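PDB 5DLE: Pts system, fructose-specific iiabc component, which probably takes part in fructose uptake and its phosphorylation to fructose 1-phosphate, this chain being the cytoplasmic IIB domain that relays the phosphoryl group. Local coordinates for residues A[15-20]-A[48-53]. Sequence-based numbering, arbitrary orientation. Where two conformers were deposited one is given.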
loop_
_atom_site.group_PDB
_atom_site.type_symbol
_atom_site.label_atom_id
_atom_site.label_comp_id
_atom_site.label_asym_id
_atom_site.label_seq_id
_atom_site.Cartn_x
_atom_site.Cartn_y
_atom_site.Cartn_z
ATOM N N VAL A 15 -4.933 -20.907 -11.229
ATOM C CA VAL A 15 -5.345 -20.423 -9.909
ATOM C C VAL A 15 -4.133 -19.826 -9.217
ATOM O O VAL A 15 -2.977 -20.210 -9.473
ATOM C CB VAL A 15 -6.004 -21.511 -9.030
ATOM C CG1 VAL A 15 -7.308 -21.985 -9.695
ATOM C CG2 VAL A 15 -5.047 -22.683 -8.761
ATOM N N ALA A 16 -4.390 -18.849 -8.351
ATOM C CA ALA A 16 -3.284 -18.218 -7.648
ATOM C C ALA A 16 -3.684 -17.934 -6.210
ATOM O O ALA A 16 -4.880 -17.792 -5.901
ATOM C CB ALA A 16 -2.865 -16.894 -8.317
ATOM N N VAL A 17 -2.674 -17.818 -5.331
ATOM C CA VAL A 17 -2.875 -17.261 -3.992
ATOM C C VAL A 17 -1.904 -16.110 -3.864
ATOM O O VAL A 17 -0.717 -16.270 -4.184
ATOM C CB VAL A 17 -2.597 -18.278 -2.865
ATOM C CG1 VAL A 17 -2.849 -17.647 -1.504
ATOM C CG2 VAL A 17 -3.442 -19.545 -3.021
ATOM N N THR A 18 -2.387 -14.956 -3.373
ATOM C CA THR A 18 -1.467 -13.881 -3.039
ATOM C C THR A 18 -1.580 -13.648 -1.539
ATOM O O THR A 18 -2.676 -13.684 -0.965
ATOM C CB THR A 18 -1.722 -12.622 -3.829
ATOM O OG1 THR A 18 -2.978 -12.015 -3.438
ATOM C CG2 THR A 18 -1.679 -12.927 -5.353
ATOM N N ALA A 19 -0.431 -13.462 -0.889
ATOM C CA ALA A 19 -0.455 -13.355 0.571
ATOM C C ALA A 19 0.715 -12.509 1.019
ATOM O O ALA A 19 1.849 -12.932 0.916
ATOM C CB ALA A 19 -0.393 -14.738 1.219
ATOM N N CYS A 20 0.424 -11.315 1.521
ATOM C CA CYS A 20 1.455 -10.467 2.147
ATOM C C CYS A 20 0.879 -10.011 3.478
ATOM O O CYS A 20 -0.183 -9.379 3.497
ATOM C CB CYS A 20 1.789 -9.311 1.228
ATOM S SG CYS A 20 2.951 -8.175 2.072
ATOM N N GLU A 48 -7.159 -16.306 -4.773
ATOM C CA GLU A 48 -7.404 -16.210 -3.345
ATOM C C GLU A 48 -6.446 -15.186 -2.753
ATOM O O GLU A 48 -5.259 -15.183 -3.080
ATOM C CB GLU A 48 -7.161 -17.585 -2.705
ATOM C CG GLU A 48 -6.953 -17.594 -1.200
ATOM C CD GLU A 48 -6.698 -19.019 -0.685
ATOM O OE1 GLU A 48 -7.262 -19.959 -1.269
ATOM O OE2 GLU A 48 -5.914 -19.206 0.268
ATOM N N THR A 49 -6.946 -14.339 -1.862
ATOM C CA THR A 49 -6.086 -13.345 -1.244
ATOM C C THR A 49 -6.003 -13.554 0.263
ATOM O O THR A 49 -6.970 -13.962 0.899
ATOM C CB THR A 49 -6.579 -11.899 -1.515
ATOM O OG1 THR A 49 -7.948 -11.738 -1.112
ATOM C CG2 THR A 49 -6.445 -11.524 -2.997
ATOM N N GLN A 50 -4.826 -13.269 0.819
ATOM C CA GLN A 50 -4.605 -13.313 2.273
ATOM C C GLN A 50 -3.799 -12.105 2.726
ATOM O O GLN A 50 -2.726 -11.831 2.182
ATOM C CB GLN A 50 -3.837 -14.583 2.672
ATOM C CG GLN A 50 -4.322 -15.875 1.993
ATOM C CD GLN A 50 -3.748 -17.105 2.677
ATOM O OE1 GLN A 50 -3.034 -16.991 3.704
ATOM N NE2 GLN A 50 -4.060 -18.277 2.149
ATOM N N GLY A 51 -4.223 -11.541 3.861
ATOM C CA GLY A 51 -3.423 -10.587 4.618
ATOM C C GLY A 51 -3.122 -11.020 6.045
ATOM O O GLY A 51 -3.071 -12.217 6.353
ATOM N N SER A 52 -2.902 -10.046 6.936
ATOM C CA SER A 52 -2.760 -10.354 8.352
ATOM C C SER A 52 -4.094 -10.662 9.015
ATOM O O SER A 52 -4.124 -11.362 10.032
ATOM C CB SER A 52 -2.088 -9.191 9.078
ATOM O OG SER A 52 -0.742 -9.066 8.684
ATOM N N ILE A 53 -5.199 -10.151 8.472
ATOM C CA ILE A 53 -6.491 -10.341 9.122
ATOM C C ILE A 53 -7.095 -11.681 8.735
ATOM O O ILE A 53 -7.580 -12.433 9.590
ATOM C CB ILE A 53 -7.433 -9.170 8.788
ATOM C CG1 ILE A 53 -6.846 -7.863 9.320
ATOM C CG2 ILE A 53 -8.809 -9.408 9.381
ATOM C CD1 ILE A 53 -7.603 -6.643 8.918
#
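Thr18 N donates to Glu48 O over 2.9 Å at an N-H...O angle of 163°, in a parallel ladder that pairs Val17 with Glu48, Thr18 with Thr49 and Ala19 with Gln50. Before it Glu48 N binds Ala16 O, and after it Gln50 N reaches Thr18 O at 2.8 Å. The last rung is longer and more bent: Cys20 N lies 3.3 Å from Gln50 O with an N-H...O angle of 135°, and Thr27 OG1 hydrogen-bonds to both, bracing the strand ends.

On the face bearing Val17, Ala19, Glu48 and Gln50, the Glu48 chain runs beside Val17 in the same direction. With CG1 anti to its backbone N (chi1 -179°), Val17 turns this methyl to within 3.9 Å of both Glu48 OE2 and Gln50 NE2. Gln50 NE2 in turn donates to Glu48 OE2 at 2.8 Å, the acceptor lying close to the amide plane; side chains two residues apart on one strand are thus linked, with Val17 CG1 packed against both ends. Ala19 CB meets Gln50 CB at 3.7 Å.

Strands 13-19 and 44-50 are joined through helix 25-40 as a beta-alpha-beta unit of the IIB domain; the axes of 15-19 and 48-50 approach to 4.7 Å and run nearly parallel. The first strand delivers Cys20, probably the cysteine phosphorylated during phosphoryl transfer, to the loop leading into that helix. Thr18 and Thr49 point together to the opposite face, towards helix 25-40, and Thr18 OG1 touches Thr49 CG2 at 3.5 Å while hydrogen-bonding to Thr27 O.

Further out, Glu48 OE1 forms a salt bridge with Arg82 and accepts from Leu59 N, which fixes the carboxylate that holds the Gln50 amide. Strand 69-74 flanks 13-19, with Leu72 against Val17 and Val74 against Ala19.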